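Local coordinates for alpha-L-rhamnosidase (Klebsiella oxytoca, PDB 4XHC), which hydrolyses terminal alpha-L-rhamnose residues from rhamnosides, as a two-domain glycoside hydrolase of family GH78, at residues 451-454 against 455-459. Sequence-based numbering, arbitrary orientation.
With SO4 (sulfate ion), chain D.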
# COMPACT_ATOMS: atom_id res chain seq x y z
N MET A 451 52.52 6.25 11.31
CA MET A 451 51.34 7.00 11.73
C MET A 451 51.61 8.50 11.68
O MET A 451 50.72 9.28 11.35
CB MET A 451 50.89 6.59 13.13
CG MET A 451 50.58 5.11 13.31
SD MET A 451 49.42 4.36 12.15
CE MET A 451 47.91 5.27 12.53
N ARG A 452 52.84 8.90 12.00
CA ARG A 452 53.29 10.29 11.81
C ARG A 452 53.34 10.68 10.33
O ARG A 452 53.08 11.82 9.98
CB ARG A 452 54.69 10.52 12.39
CG ARG A 452 54.77 10.48 13.89
CD ARG A 452 53.83 11.51 14.50
NE ARG A 452 54.10 11.72 15.91
CZ ARG A 452 53.27 12.36 16.74
NH1 ARG A 452 52.12 12.87 16.30
NH2 ARG A 452 53.60 12.49 18.02
N ASN A 453 53.66 9.72 9.48
CA ASN A 453 53.72 9.96 8.05
C ASN A 453 52.32 10.20 7.45
O ASN A 453 52.16 10.99 6.53
CB ASN A 453 54.44 8.80 7.36
CG ASN A 453 55.09 9.19 6.06
OD1 ASN A 453 55.32 10.36 5.80
ND2 ASN A 453 55.38 8.20 5.22
N LEU A 454 51.29 9.53 7.98
CA LEU A 454 49.91 9.79 7.56
C LEU A 454 49.46 11.20 7.90
O LEU A 454 48.74 11.83 7.13
CB LEU A 454 48.95 8.83 8.23
CG LEU A 454 49.11 7.33 7.91
CD1 LEU A 454 48.23 6.52 8.84
CD2 LEU A 454 48.76 7.01 6.47
N GLU A 455 49.93 11.69 9.04
CA GLU A 455 49.51 12.95 9.61
C GLU A 455 50.15 14.10 8.85
O GLU A 455 49.52 15.11 8.58
CB GLU A 455 49.91 12.96 11.10
CG GLU A 455 50.29 14.30 11.72
CD GLU A 455 50.66 14.20 13.20
OE1 GLU A 455 50.39 13.16 13.86
OE2 GLU A 455 51.26 15.17 13.71
N LYS A 456 51.41 13.93 8.47
CA LYS A 456 52.17 14.96 7.73
C LYS A 456 52.16 14.81 6.21
O LYS A 456 52.42 15.76 5.49
CB LYS A 456 53.60 14.90 8.24
CG LYS A 456 53.68 15.08 9.76
CD LYS A 456 55.06 15.05 10.39
CE LYS A 456 54.87 15.17 11.90
NZ LYS A 456 55.99 15.85 12.59
N ASN A 457 51.90 13.60 5.72
CA ASN A 457 51.97 13.29 4.29
C ASN A 457 50.89 12.29 3.87
O ASN A 457 51.17 11.13 3.54
CB ASN A 457 53.37 12.80 3.97
CG ASN A 457 53.65 12.79 2.51
OD1 ASN A 457 53.84 11.73 1.92
ND2 ASN A 457 53.67 13.96 1.91
N PRO A 458 49.62 12.75 3.87
CA PRO A 458 48.46 11.89 3.64
C PRO A 458 48.41 11.23 2.24
O PRO A 458 48.50 11.93 1.23
CB PRO A 458 47.27 12.85 3.82
CG PRO A 458 47.81 14.14 4.35
CD PRO A 458 49.25 14.18 3.95
N PRO A 459 48.27 9.89 2.19
CA PRO A 459 48.02 9.12 0.97
C PRO A 459 46.82 9.60 0.17
O PRO A 459 45.88 10.16 0.72
CB PRO A 459 47.73 7.70 1.49
CG PRO A 459 48.50 7.61 2.76
CD PRO A 459 48.45 9.00 3.35
S SO4 D . 57.24 11.18 17.98
O1 SO4 D . 57.68 11.99 19.13
O2 SO4 D . 57.36 12.07 16.79
O3 SO4 D . 58.05 9.96 17.95
O4 SO4 D . 55.86 10.64 18.11
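Leu-454 and Pro-459 meet where helix 444-456, part of the six-hairpin glycosidase domain and probably of its helical barrel, runs out into a proline-bearing turn. The CD2 methyl of Leu-454 lies 3.7 Å from Pro-459 CD, the two side chains crossing at about a right angle. This is the tightly packed side: Phe-419 touches both residues, and Tyr-472 and Trp-430 also touch Leu-454, a place suited to a branched apolar side chain. Lys-456 N donates to Arg-452 O (3.1 Å), and the last turn closes with Asn-457 N to Asn-453 O (2.7 Å). Asn-457 is the first residue to leave helical geometry; Pro-458 follows it and, lacking an N-H, cannot continue the helical bonding, its ring lying by Leu-454 O. With CG swung anti to the backbone N (chi1 -154°), Asn-453 lies beside Asn-457, both side chains pointing the same way and Asn-453 OD1 3.6 Å from Asn-457 CB; its ND2 donates to Gln-417 O.

The outward side is looser, polar and built from long chains. Glu-455 runs beside Arg-452 in the same direction, and Arg-452 NH1 donates to Glu-455 OE1 (3.0 Å) in a salt bridge, on the syn side of the carboxylate and in the guanidinium plane; Glu-484 also pairs with NH1. The carboxylate and guanidinium planes stand 84° apart. At another guanidinium edge, a sulfate ion, probably from the crystallisation liquor, accepts through O4 from both Arg-452 NE (3.0 Å) and NH2 (2.9 Å).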